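Local coordinates for protein N-terminal acetyltransferase B complex subunit MDM20 (Candida albicans, PDB 5K04) that probably serves as the non-catalytic subunit of the NatB N-terminal acetyltransferase complex, supporting its catalytic partner in acetylation of protein N-termini, at residues S94-V97 and Y98-A101; F129-I132 and F133-N137. All blocks are in the same frame, centred on the assembly; numbering follows the deposited sequence.

Contact 1 of 2, residues S94-V97 and Y98-A101; sequences SSLV and YENA
E99 lies back over S95 and N100 over L96, each pair four residues apart on the α-helix 91-104, part of an all-helical array that is probably TPR-like. Beneath the first pair runs a backbone bond: E99 N gives its hydrogen to S95 O over 3.1 Å. E99 CG sits beside its own backbone N (chi1 -61°), which brings this methylene to 3.3 Å from S95 O, and the chain, extended beyond CG, brings the carboxylate alongside the serine side chain. N100 N bonds to L96 O at 2.9 Å. The asparagine side chain then crosses the leucine at a slant, with N100 ND2 3.7 Å from L96 CG, a mixed polar and apolar pairing suited to the more exposed flank of the helix. On the buried flank, A101 N bonds to V97 O, and the small methyl of A101 touches L112 of helix 109-120. The polar ends turn to helix 126-138: S95 OG bonds to R131 NE and E99 OE1 to Y135 OH, the small hydroxyl of S95 and the longer acid of E99 both suiting a polar seam between helices. The Y98 ring stacks with W116. V97, branched and apolar, packs on I78 and L68. The edge of the Y98 ring faces back along the helix, where its CD2 stands 4.0 Å from S94 O.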
ATOM      1  N   SER A  94       9.700   4.647 -30.929  1.00 78.13           N
ATOM      2  CA  SER A  94      10.128   5.310 -29.694  1.00 83.68           C
ATOM      3  C   SER A  94      11.491   4.812 -29.223  1.00 69.86           C
ATOM      4  O   SER A  94      12.238   5.557 -28.583  1.00 62.53           O
ATOM      5  CB  SER A  94       9.090   5.115 -28.587  1.00 90.55           C
ATOM      6  OG  SER A  94       9.004   3.760 -28.195  1.00 95.32           O
ATOM      7  N   SER A  95      11.834   3.564 -29.536  1.00 70.80           N
ATOM      8  CA  SER A  95      13.155   3.038 -29.215  1.00 68.99           C
ATOM      9  C   SER A  95      14.184   3.430 -30.271  1.00 62.44           C
ATOM     10  O   SER A  95      15.343   3.713 -29.944  1.00 50.31           O
ATOM     11  CB  SER A  95      13.076   1.512 -29.062  1.00 68.16           C
ATOM     12  OG  SER A  95      14.356   0.906 -29.048  1.00 65.99           O
ATOM     13  N   LEU A  96      13.773   3.468 -31.541  1.00 67.96           N
ATOM     14  CA  LEU A  96      14.712   3.720 -32.627  1.00 72.91           C
ATOM     15  C   LEU A  96      15.330   5.119 -32.570  1.00 72.36           C
ATOM     16  O   LEU A  96      16.436   5.319 -33.084  1.00 65.95           O
ATOM     17  CB  LEU A  96      14.007   3.494 -33.967  1.00 82.48           C
ATOM     18  CG  LEU A  96      14.843   2.817 -35.062  1.00 87.62           C
ATOM     19  CD1 LEU A  96      15.522   1.556 -34.516  1.00 81.20           C
ATOM     20  CD2 LEU A  96      13.967   2.488 -36.265  1.00 88.13           C
ATOM     21  N   VAL A  97      14.642   6.098 -31.975  1.00 69.61           N
ATOM     22  CA  VAL A  97      15.217   7.439 -31.878  1.00 71.89           C
ATOM     23  C   VAL A  97      16.505   7.404 -31.069  1.00 64.71           C
ATOM     24  O   VAL A  97      17.526   7.974 -31.465  1.00 61.78           O
ATOM     25  CB  VAL A  97      14.206   8.423 -31.265  1.00 80.39           C
ATOM     26  CG1 VAL A  97      14.648   9.855 -31.543  1.00 83.67           C
ATOM     27  CG2 VAL A  97      12.828   8.186 -31.817  1.00 86.90           C
ATOM     28  N   TYR A  98      16.468   6.732 -29.914  1.00 67.85           N
ATOM     29  CA  TYR A  98      17.654   6.640 -29.072  1.00 58.67           C
ATOM     30  C   TYR A  98      18.718   5.753 -29.712  1.00 56.55           C
ATOM     31  O   TYR A  98      19.902   6.115 -29.730  1.00 52.16           O
ATOM     32  CB  TYR A  98      17.267   6.109 -27.697  1.00 58.90           C
ATOM     33  CG  TYR A  98      16.654   7.117 -26.740  1.00 55.52           C
ATOM     34  CD1 TYR A  98      17.457   7.967 -25.995  1.00 53.01           C
ATOM     35  CD2 TYR A  98      15.279   7.173 -26.532  1.00 54.16           C
ATOM     36  CE1 TYR A  98      16.907   8.874 -25.094  1.00 56.52           C
ATOM     37  CE2 TYR A  98      14.726   8.067 -25.626  1.00 50.48           C
ATOM     38  CZ  TYR A  98      15.548   8.919 -24.914  1.00 53.61           C
ATOM     39  OH  TYR A  98      15.014   9.816 -24.018  1.00 57.29           O
ATOM     40  N   GLU A  99      18.310   4.590 -30.241  1.00 64.44           N
ATOM     41  CA  GLU A  99      19.261   3.656 -30.844  1.00 60.60           C
ATOM     42  C   GLU A  99      19.992   4.291 -32.016  1.00 59.09           C
ATOM     43  O   GLU A  99      21.202   4.098 -32.186  1.00 53.97           O
ATOM     44  CB  GLU A  99      18.547   2.386 -31.307  1.00 58.52           C
ATOM     45  CG  GLU A  99      17.855   1.597 -30.212  1.00 63.76           C
ATOM     46  CD  GLU A  99      17.172   0.344 -30.734  1.00 61.33           C
ATOM     47  OE1 GLU A  99      17.842  -0.469 -31.404  1.00 62.15           O
ATOM     48  OE2 GLU A  99      15.960   0.183 -30.488  1.00 60.84           O
ATOM     49  N   ASN A 100      19.267   5.039 -32.847  1.00 63.48           N
ATOM     50  CA  ASN A 100      19.908   5.716 -33.966  1.00 61.93           C
ATOM     51  C   ASN A 100      20.925   6.733 -33.471  1.00 62.84           C
ATOM     52  O   ASN A 100      22.008   6.870 -34.049  1.00 63.75           O
ATOM     53  CB  ASN A 100      18.853   6.382 -34.853  1.00 66.71           C
ATOM     54  CG  ASN A 100      18.057   5.375 -35.686  1.00 65.21           C
ATOM     55  OD1 ASN A 100      18.518   4.264 -35.954  1.00 61.50           O
ATOM     56  ND2 ASN A 100      16.855   5.766 -36.093  1.00 68.88           N
ATOM     57  N   ALA A 101      20.603   7.437 -32.382  1.00 66.57           N
ATOM     58  CA  ALA A 101      21.524   8.435 -31.843  1.00 65.52           C
ATOM     59  C   ALA A 101      22.774   7.781 -31.264  1.00 66.31           C
ATOM     60  O   ALA A 101      23.891   8.272 -31.460  1.00 63.69           O
ATOM     61  CB  ALA A 101      20.818   9.278 -30.777  1.00 52.00           C
TER

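Contact 2 of 2, residues F129-I132 and F133-N137; sequences FNRI and FMYLN
F129 meets F133 one helical turn further on, first through the backbone: F133 N donates to F129 O over 2.9 Å. That same carbonyl oxygen lies over one face of the F133 ring, 3.0 Å above its plane and displaced toward the rim. The ring is put there by its first torsion, which places CG beside the backbone N and anti to the carbonyl carbon (chi1 -64°). Between the two side chains themselves the touch is lighter, F129 CB to F133 CE2 at 4.2 Å; both rings also meet F117, and F133 meets W148 as well. Two large apolar rings suit this buried flank.

At N130 the carbonyl oxygen accepts M134 N over 2.9 Å with a distinctly bent bond of 140°, while the amide of its side chain turns to S152 on helix 143-157.

R131 and Y135 run side by side and point the same way. The aliphatic part of the arginine does the touching, R131 CG lying 3.9 Å from Y135 CE2, whereas the guanidinium plane stands almost perpendicular to the ring. M134, the residue just before Y135, bends at both chi2 and chi3, bringing its CE methyl over the centre of one face of Y135, 3.9 Å above the plane. The tyrosine ring therefore has apolar company while its hydroxyl reaches E99.

I132 closes the series. Its carbonyl oxygen takes L136 N, and its CG2 branch reaches F133 CD1 at 4.1 Å, the two side chains slanting across each other. I132 and L136 both rest on C113 of helix 109-120. Spacing by four residues, with aromatic and aliphatic groups turned inward, is that of an amphipathic α-helix packed between neighbours in an α-helical solenoid.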
ATOM      1  N   PHE A 129      14.498  -1.740 -20.568  1.00 44.06           N
ATOM      2  CA  PHE A 129      15.588  -1.722 -19.596  1.00 46.58           C
ATOM      3  C   PHE A 129      16.769  -2.538 -20.105  1.00 47.84           C
ATOM      4  O   PHE A 129      17.914  -2.073 -20.116  1.00 36.57           O
ATOM      5  CB  PHE A 129      15.127  -2.294 -18.250  1.00 50.52           C
ATOM      6  CG  PHE A 129      14.339  -1.341 -17.396  1.00 63.73           C
ATOM      7  CD1 PHE A 129      13.318  -0.574 -17.929  1.00 72.10           C
ATOM      8  CD2 PHE A 129      14.591  -1.257 -16.029  1.00 67.60           C
ATOM      9  CE1 PHE A 129      12.579   0.286 -17.127  1.00 73.10           C
ATOM     10  CE2 PHE A 129      13.862  -0.399 -15.219  1.00 72.79           C
ATOM     11  CZ  PHE A 129      12.852   0.374 -15.772  1.00 74.91           C
ATOM     12  N   ASN A 130      16.490  -3.774 -20.525  1.00 49.93           N
ATOM     13  CA  ASN A 130      17.529  -4.683 -20.979  1.00 47.77           C
ATOM     14  C   ASN A 130      18.153  -4.197 -22.282  1.00 43.30           C
ATOM     15  O   ASN A 130      19.362  -4.349 -22.492  1.00 32.70           O
ATOM     16  CB  ASN A 130      16.930  -6.080 -21.145  1.00 41.30           C
ATOM     17  CG  ASN A 130      17.867  -7.030 -21.829  1.00 37.38           C
ATOM     18  OD1 ASN A 130      17.903  -7.115 -23.057  1.00 29.48           O
ATOM     19  ND2 ASN A 130      18.648  -7.754 -21.032  1.00 44.97           N
ATOM     20  N   ARG A 131      17.346  -3.601 -23.159  1.00 46.88           N
ATOM     21  CA  ARG A 131      17.895  -3.007 -24.369  1.00 48.80           C
ATOM     22  C   ARG A 131      18.783  -1.809 -24.044  1.00 42.37           C
ATOM     23  O   ARG A 131      19.861  -1.654 -24.627  1.00 34.72           O
ATOM     24  CB  ARG A 131      16.769  -2.605 -25.323  1.00 51.09           C
ATOM     25  CG  ARG A 131      17.287  -2.075 -26.657  1.00 53.84           C
ATOM     26  CD  ARG A 131      16.453  -2.583 -27.834  1.00 63.88           C
ATOM     27  NE  ARG A 131      15.100  -2.033 -27.844  1.00 68.10           N
ATOM     28  CZ  ARG A 131      13.993  -2.747 -27.667  1.00 74.11           C
ATOM     29  NH1 ARG A 131      14.061  -4.057 -27.471  1.00 81.73           N
ATOM     30  NH2 ARG A 131      12.813  -2.144 -27.692  1.00 77.18           N
ATOM     31  N   ILE A 132      18.349  -0.949 -23.119  1.00 48.87           N
ATOM     32  CA  ILE A 132      19.178   0.189 -22.726  1.00 50.83           C
ATOM     33  C   ILE A 132      20.497  -0.299 -22.162  1.00 50.02           C
ATOM     34  O   ILE A 132      21.577   0.166 -22.543  1.00 30.94           O
ATOM     35  CB  ILE A 132      18.448   1.067 -21.701  1.00 42.98           C
ATOM     36  CG1 ILE A 132      17.242   1.728 -22.351  1.00 43.61           C
ATOM     37  CG2 ILE A 132      19.419   2.094 -21.105  1.00 43.56           C
ATOM     38  CD1 ILE A 132      16.301   2.371 -21.347  1.00 49.12           C
ATOM     39  N   PHE A 133      20.417  -1.257 -21.242  1.00 48.81           N
ATOM     40  CA  PHE A 133      21.602  -1.785 -20.600  1.00 41.91           C
ATOM     41  C   PHE A 133      22.513  -2.500 -21.592  1.00 40.52           C
ATOM     42  O   PHE A 133      23.736  -2.497 -21.422  1.00 32.83           O
ATOM     43  CB  PHE A 133      21.164  -2.700 -19.459  1.00 41.33           C
ATOM     44  CG  PHE A 133      20.425  -1.975 -18.363  1.00 43.48           C
ATOM     45  CD1 PHE A 133      20.546  -0.602 -18.217  1.00 45.78           C
ATOM     46  CD2 PHE A 133      19.620  -2.654 -17.476  1.00 49.97           C
ATOM     47  CE1 PHE A 133      19.866   0.082 -17.202  1.00 39.75           C
ATOM     48  CE2 PHE A 133      18.940  -1.981 -16.460  1.00 45.73           C
ATOM     49  CZ  PHE A 133      19.061  -0.612 -16.333  1.00 44.60           C
ATOM     50  N   MET A 134      21.945  -3.088 -22.645  1.00 49.33           N
ATOM     51  CA  MET A 134      22.768  -3.718 -23.670  1.00 47.84           C
ATOM     52  C   MET A 134      23.660  -2.689 -24.366  1.00 41.22           C
ATOM     53  O   MET A 134      24.875  -2.884 -24.486  1.00 37.55           O
ATOM     54  CB  MET A 134      21.880  -4.457 -24.681  1.00 49.02           C
ATOM     55  CG  MET A 134      22.650  -5.267 -25.759  1.00 45.38           C
ATOM     56  SD  MET A 134      23.197  -4.298 -27.147  1.00 33.16           S
ATOM     57  CE  MET A 134      21.592  -3.964 -27.820  1.00 53.31           C
ATOM     58  N   TYR A 135      23.066  -1.590 -24.843  1.00 53.11           N
ATOM     59  CA  TYR A 135      23.861  -0.523 -25.455  1.00 54.33           C
ATOM     60  C   TYR A 135      24.861   0.054 -24.461  1.00 51.47           C
ATOM     61  O   TYR A 135      26.020   0.310 -24.801  1.00 50.39           O
ATOM     62  CB  TYR A 135      22.951   0.587 -25.978  1.00 46.02           C
ATOM     63  CG  TYR A 135      22.250   0.267 -27.277  1.00 46.65           C
ATOM     64  CD1 TYR A 135      22.944   0.277 -28.475  1.00 52.87           C
ATOM     65  CD2 TYR A 135      20.886  -0.017 -27.311  1.00 51.73           C
ATOM     66  CE1 TYR A 135      22.314   0.003 -29.683  1.00 52.03           C
ATOM     67  CE2 TYR A 135      20.240  -0.294 -28.520  1.00 54.54           C
ATOM     68  CZ  TYR A 135      20.969  -0.285 -29.703  1.00 52.32           C
ATOM     69  OH  TYR A 135      20.369  -0.560 -30.909  1.00 48.45           O
ATOM     70  N   LEU A 136      24.426   0.254 -23.224  1.00 51.13           N
ATOM     71  CA  LEU A 136      25.263   0.899 -22.226  1.00 56.26           C
ATOM     72  C   LEU A 136      26.439   0.015 -21.826  1.00 54.68           C
ATOM     73  O   LEU A 136      27.492   0.517 -21.417  1.00 49.11           O
ATOM     74  CB  LEU A 136      24.399   1.250 -21.018  1.00 49.51           C
ATOM     75  CG  LEU A 136      25.053   2.107 -19.944  1.00 53.38           C
ATOM     76  CD1 LEU A 136      25.504   3.436 -20.533  1.00 56.74           C
ATOM     77  CD2 LEU A 136      24.085   2.311 -18.794  1.00 45.42           C
ATOM     78  N   ASN A 137      26.277  -1.292 -21.936  1.00 51.86           N
ATOM     79  CA  ASN A 137      27.334  -2.218 -21.580  1.00 53.71           C
ATOM     80  C   ASN A 137      28.276  -2.495 -22.741  1.00 53.64           C
ATOM     81  O   ASN A 137      29.409  -2.942 -22.520  1.00 35.73           O
ATOM     82  CB  ASN A 137      26.715  -3.522 -21.087  1.00 48.19           C
ATOM     83  CG  ASN A 137      27.748  -4.519 -20.655  1.00 49.12           C
ATOM     84  OD1 ASN A 137      28.455  -4.311 -19.660  1.00 41.58           O
ATOM     85  ND2 ASN A 137      27.837  -5.629 -21.391  1.00 54.63           N
TER

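In the fold
Contacts 1 and 2 follow one another along the chain, on helices 91-104 and 126-138, with centres about 12 Å apart. They touch directly through two probable hydrogen bonds: E99 OE1 to Y135 OH at 2.6 Å and S95 OG to R131 NE at 3.3 Å. The i, i+4 pair S95 and E99 thus faces the i, i+4 pair R131 and Y135, so that polar groups join the two helices while W116 of helix 109-120 packs against S95, Y98, E99 and I132. Both contacts lie far from the middle of the subunit, about 35 and 31 Å from the chain's centre. Their part is structural packing in the N-terminal portion of the helical array.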